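Local coordinates for protein transcriptional repressor (Vibrio fischeri, PDB 3KV1) that probably represses transcription as a SorC-family regulator, its sugar-binding domain likely sensing a carbohydrate effector, at residues R80-H92 with S114-D126. Sequence-based numbering, arbitrary orientation.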
loop_
_atom_site.group_PDB
_atom_site.type_symbol
_atom_site.label_atom_id
_atom_site.label_comp_id
_atom_site.label_asym_id
_atom_site.label_seq_id
_atom_site.Cartn_x
_atom_site.Cartn_y
_atom_site.Cartn_z
ATOM N N ARG A 80 -1.159 20.511 7.320
ATOM C CA ARG A 80 -0.884 20.985 5.974
ATOM C C ARG A 80 -0.983 19.837 4.996
ATOM O O ARG A 80 -0.759 18.679 5.376
ATOM C CB ARG A 80 0.483 21.706 5.900
ATOM C CG ARG A 80 1.747 20.854 5.639
ATOM C CD ARG A 80 2.095 19.864 6.771
ATOM N NE ARG A 80 2.123 20.415 8.131
ATOM C CZ ARG A 80 3.173 20.976 8.729
ATOM N NH1 ARG A 80 4.331 21.135 8.091
ATOM N NH2 ARG A 80 3.079 21.365 9.991
ATOM N N ASN A 81 -1.309 20.151 3.745
ATOM C CA ASN A 81 -1.514 19.099 2.755
ATOM C C ASN A 81 -0.222 18.644 2.084
ATOM O O ASN A 81 0.041 18.944 0.910
ATOM C CB ASN A 81 -2.544 19.530 1.712
ATOM C CG ASN A 81 -2.986 18.371 0.834
ATOM O OD1 ASN A 81 -2.760 17.209 1.179
ATOM N ND2 ASN A 81 -3.614 18.682 -0.298
ATOM N N ALA A 82 0.584 17.906 2.826
ATOM C CA ALA A 82 1.859 17.406 2.302
ATOM C C ALA A 82 1.697 15.929 1.930
ATOM O O ALA A 82 0.722 15.287 2.332
ATOM C CB ALA A 82 2.947 17.582 3.335
ATOM N N ARG A 83 2.618 15.402 1.132
ATOM C CA ARG A 83 2.515 14.011 0.715
ATOM C C ARG A 83 3.638 13.236 1.383
ATOM O O ARG A 83 4.765 13.751 1.578
ATOM C CB ARG A 83 2.631 13.842 -0.810
ATOM C CG ARG A 83 1.324 13.961 -1.598
ATOM C CD ARG A 83 1.504 13.455 -3.036
ATOM N NE ARG A 83 2.466 14.271 -3.771
ATOM C CZ ARG A 83 3.305 13.823 -4.701
ATOM N NH1 ARG A 83 3.323 12.539 -5.050
ATOM N NH2 ARG A 83 4.131 14.674 -5.295
ATOM N N PHE A 84 3.320 12.000 1.743
ATOM C CA PHE A 84 4.306 11.085 2.311
ATOM C C PHE A 84 4.381 9.853 1.407
ATOM O O PHE A 84 3.385 9.130 1.262
ATOM C CB PHE A 84 3.898 10.712 3.741
ATOM C CG PHE A 84 3.917 11.892 4.674
ATOM C CD1 PHE A 84 2.766 12.646 4.870
ATOM C CD2 PHE A 84 5.112 12.314 5.242
ATOM C CE1 PHE A 84 2.802 13.764 5.720
ATOM C CE2 PHE A 84 5.151 13.421 6.055
ATOM C CZ PHE A 84 3.978 14.157 6.284
ATOM N N VAL A 85 5.542 9.654 0.772
ATOM C CA VAL A 85 5.703 8.662 -0.287
ATOM C C VAL A 85 6.653 7.567 0.165
ATOM O O VAL A 85 7.783 7.862 0.599
ATOM C CB VAL A 85 6.297 9.296 -1.563
ATOM C CG1 VAL A 85 6.269 8.278 -2.698
ATOM C CG2 VAL A 85 5.514 10.572 -1.950
ATOM N N SER A 86 6.222 6.305 0.080
ATOM C CA SER A 86 7.123 5.198 0.469
ATOM C C SER A 86 8.324 5.119 -0.435
ATOM O O SER A 86 8.184 5.139 -1.670
ATOM C CB SER A 86 6.368 3.870 0.375
ATOM O OG SER A 86 5.341 3.833 1.334
ATOM N N ALA A 87 9.517 5.002 0.160
ATOM C CA ALA A 87 10.752 4.911 -0.610
ATOM C C ALA A 87 11.248 3.488 -0.694
ATOM O O ALA A 87 12.313 3.237 -1.247
ATOM C CB ALA A 87 11.866 5.779 0.032
ATOM N N ILE A 88 10.492 2.569 -0.115
ATOM C CA ILE A 88 10.876 1.161 -0.085
ATOM C C ILE A 88 9.562 0.393 -0.022
ATOM O O ILE A 88 8.560 0.930 0.453
ATOM C CB ILE A 88 11.841 0.837 1.084
ATOM C CG1 ILE A 88 12.170 -0.653 1.092
ATOM C CG2 ILE A 88 11.208 1.240 2.449
ATOM C CD1 ILE A 88 13.340 -1.047 2.060
ATOM N N GLY A 89 9.546 -0.820 -0.557
ATOM C CA GLY A 89 8.321 -1.626 -0.642
ATOM C C GLY A 89 7.836 -2.131 0.709
ATOM O O GLY A 89 8.457 -1.873 1.761
ATOM N N GLY A 90 6.749 -2.898 0.693
ATOM C CA GLY A 90 6.127 -3.338 1.929
ATOM C C GLY A 90 6.594 -4.679 2.441
ATOM O O GLY A 90 7.134 -5.485 1.718
ATOM N N THR A 91 6.308 -4.915 3.715
ATOM C CA THR A 91 6.690 -6.145 4.386
ATOM C C THR A 91 5.430 -6.870 4.869
ATOM O O THR A 91 4.436 -6.222 5.185
ATOM C CB THR A 91 7.591 -5.801 5.583
ATOM O OG1 THR A 91 6.960 -4.775 6.360
ATOM C CG2 THR A 91 8.935 -5.267 5.093
ATOM N N HIS A 92 5.451 -8.202 4.902
ATOM C CA HIS A 92 4.299 -8.938 5.429
ATOM C C HIS A 92 4.360 -9.087 6.936
ATOM O O HIS A 92 4.792 -8.165 7.617
ATOM C CB HIS A 92 4.120 -10.300 4.741
ATOM C CG HIS A 92 5.398 -11.047 4.488
ATOM N ND1 HIS A 92 5.607 -12.335 4.936
ATOM C CD2 HIS A 92 6.517 -10.700 3.810
ATOM C CE1 HIS A 92 6.803 -12.746 4.551
ATOM N NE2 HIS A 92 7.373 -11.773 3.861
ATOM N N SER A 114 -1.476 13.391 2.731
ATOM C CA SER A 114 -1.795 12.133 2.076
ATOM C C SER A 114 -0.607 11.204 2.005
ATOM O O SER A 114 0.526 11.639 2.190
ATOM C CB SER A 114 -2.281 12.386 0.647
ATOM O OG SER A 114 -1.259 13.004 -0.097
ATOM N N SER A 115 -0.850 9.933 1.722
ATOM C CA SER A 115 0.294 9.039 1.586
ATOM C C SER A 115 0.216 8.337 0.254
ATOM O O SER A 115 -0.881 8.148 -0.284
ATOM C CB SER A 115 0.336 8.023 2.719
ATOM O OG SER A 115 -0.831 7.250 2.709
ATOM N N GLU A 116 1.363 7.888 -0.242
ATOM C CA GLU A 116 1.453 7.272 -1.567
ATOM C C GLU A 116 2.239 5.954 -1.465
ATOM O O GLU A 116 3.448 5.943 -1.192
ATOM C CB GLU A 116 2.087 8.247 -2.567
ATOM C CG GLU A 116 1.261 9.532 -2.723
ATOM C CD GLU A 116 1.830 10.579 -3.692
ATOM O OE1 GLU A 116 2.793 10.295 -4.437
ATOM O OE2 GLU A 116 1.283 11.707 -3.707
ATOM N N THR A 117 1.533 4.845 -1.661
ATOM C CA THR A 117 2.119 3.511 -1.432
ATOM C C THR A 117 3.003 3.064 -2.606
ATOM O O THR A 117 2.702 3.366 -3.768
ATOM C CB THR A 117 0.981 2.484 -1.197
ATOM O OG1 THR A 117 0.324 2.813 0.035
ATOM C CG2 THR A 117 1.528 1.048 -1.117
ATOM N N LEU A 118 4.111 2.386 -2.293
ATOM C CA LEU A 118 4.888 1.706 -3.330
ATOM C C LEU A 118 4.305 0.298 -3.404
ATOM O O LEU A 118 4.405 -0.445 -2.419
ATOM C CB LEU A 118 6.379 1.701 -2.953
ATOM C CG LEU A 118 7.318 1.101 -4.003
ATOM C CD1 LEU A 118 7.251 1.844 -5.336
ATOM C CD2 LEU A 118 8.746 1.145 -3.446
ATOM N N TYR A 119 3.633 -0.046 -4.525
ATOM C CA TYR A 119 2.953 -1.348 -4.661
ATOM C C TYR A 119 3.897 -2.479 -5.062
ATOM O O TYR A 119 3.769 -3.057 -6.160
ATOM C CB TYR A 119 1.768 -1.244 -5.660
ATOM C CG TYR A 119 0.707 -0.337 -5.115
ATOM C CD1 TYR A 119 0.510 0.929 -5.654
ATOM C CD2 TYR A 119 -0.061 -0.717 -4.016
ATOM C CE1 TYR A 119 -0.463 1.789 -5.129
ATOM C CE2 TYR A 119 -1.030 0.151 -3.472
ATOM C CZ TYR A 119 -1.214 1.395 -4.037
ATOM O OH TYR A 119 -2.163 2.255 -3.488
ATOM N N ALA A 120 4.850 -2.789 -4.177
ATOM C CA ALA A 120 5.795 -3.858 -4.395
ATOM C C ALA A 120 6.311 -4.267 -3.022
ATOM O O ALA A 120 6.327 -3.449 -2.089
ATOM C CB ALA A 120 6.981 -3.361 -5.213
ATOM N N PRO A 121 6.762 -5.508 -2.903
ATOM C CA PRO A 121 7.355 -5.879 -1.613
ATOM C C PRO A 121 8.725 -5.201 -1.408
ATOM O O PRO A 121 9.404 -4.853 -2.377
ATOM C CB PRO A 121 7.583 -7.395 -1.725
ATOM C CG PRO A 121 7.313 -7.778 -3.119
ATOM C CD PRO A 121 6.762 -6.593 -3.892
ATOM N N ALA A 122 9.129 -5.082 -0.156
ATOM C CA ALA A 122 10.455 -4.512 0.170
ATOM C C ALA A 122 11.577 -5.415 -0.329
ATOM O O ALA A 122 12.609 -4.930 -0.814
ATOM C CB ALA A 122 10.589 -4.346 1.682
ATOM N N TYR A 123 11.381 -6.728 -0.218
ATOM C CA TYR A 123 12.462 -7.705 -0.460
ATOM C C TYR A 123 12.082 -8.762 -1.471
ATOM O O TYR A 123 10.918 -9.174 -1.535
ATOM C CB TYR A 123 12.869 -8.416 0.839
ATOM C CG TYR A 123 13.305 -7.446 1.905
ATOM C CD1 TYR A 123 14.399 -6.620 1.703
ATOM C CD2 TYR A 123 12.607 -7.335 3.098
ATOM C CE1 TYR A 123 14.807 -5.701 2.665
ATOM C CE2 TYR A 123 13.006 -6.435 4.075
ATOM C CZ TYR A 123 14.102 -5.610 3.854
ATOM O OH TYR A 123 14.503 -4.726 4.834
ATOM N N VAL A 124 13.065 -9.211 -2.252
ATOM C CA VAL A 124 12.850 -10.337 -3.149
ATOM C C VAL A 124 14.082 -11.244 -3.031
ATOM O O VAL A 124 15.129 -10.822 -2.544
ATOM C CB VAL A 124 12.645 -9.876 -4.607
ATOM C CG1 VAL A 124 11.411 -9.014 -4.700
ATOM C CG2 VAL A 124 13.842 -9.092 -5.100
ATOM N N ASN A 125 13.953 -12.492 -3.462
ATOM C CA ASN A 125 15.047 -13.443 -3.302
ATOM C C ASN A 125 15.993 -13.529 -4.504
ATOM O O ASN A 125 16.901 -14.372 -4.532
ATOM C CB ASN A 125 14.513 -14.827 -2.926
ATOM C CG ASN A 125 13.729 -15.486 -4.058
ATOM O OD1 ASN A 125 13.157 -16.558 -3.873
ATOM N ND2 ASN A 125 13.715 -14.861 -5.233
ATOM N N ASP A 126 15.799 -12.642 -5.479
ATOM C CA ASP A 126 16.543 -12.722 -6.741
ATOM C C ASP A 126 16.526 -11.382 -7.470
ATOM O O ASP A 126 15.472 -10.791 -7.663
ATOM C CB ASP A 126 15.922 -13.792 -7.641
ATOM C CG ASP A 126 16.254 -13.591 -9.116
ATOM O OD1 ASP A 126 17.451 -13.444 -9.462
ATOM O OD2 ASP A 126 15.311 -13.603 -9.934
HETATM O O HOH W 1 -1.709 15.711 -0.561
HETATM O O HOH W 2 4.801 0.631 0.106
HETATM O O HOH W 3 2.918 4.949 1.606
HETATM O O HOH W 4 8.801 -7.947 1.533
#
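Strands 83-86 and 114-116 are the two parallel strands of a beta-alpha-beta crossover whose connection contains helix 100-111, part of the Rossmann-like sheet of the sugar-binding domain. Their ladder starts where Ser114 N donates to Ala82 O (2.9 Å), continues through Phe84 N to Ser114 O and Glu116 N to Phe84 O (2.8 Å), and finishes with Ser86 N donating to Glu116 O (3.1 Å).

Phe84 and Ser115 face helix 100-111, and the edge of the phenyl ring, at CD1, lies 3.6 Å from Ser114 O. On the opposite face, toward helix 137-147, Arg83 and Glu116 pair as a salt bridge through Arg83 NH1; its detailed geometry is doubtful, because both side chains have alternate conformers and the modelled pair overlaps too closely. Beside this pair Val85 packs on Thr142 of helix 137-147.

At the strand ends a water bridges Ser86 OG and, weakly, Glu116 O, and the two segments then diverge. Leu118 CD2 covers the backbone at Gly89 N (3.6 Å). The segments then rejoin: Gly90 N donates to Ala120 O and Gly90 O accepts from Ala122 N (2.8 Å), while Gly89 CA sits 3.1 Å from Ala120 O, leaving no room for a side chain there.

Two backbone bonds at Gly90 thus tie the loops together past the strand ends, beside Tyr123, whose hydroxyl bonds His164 and Gln63 and whose side chain lies near a bound glycerol, probably from the crystallisation liquor, which may mark a ligand pocket at this end of the sheet.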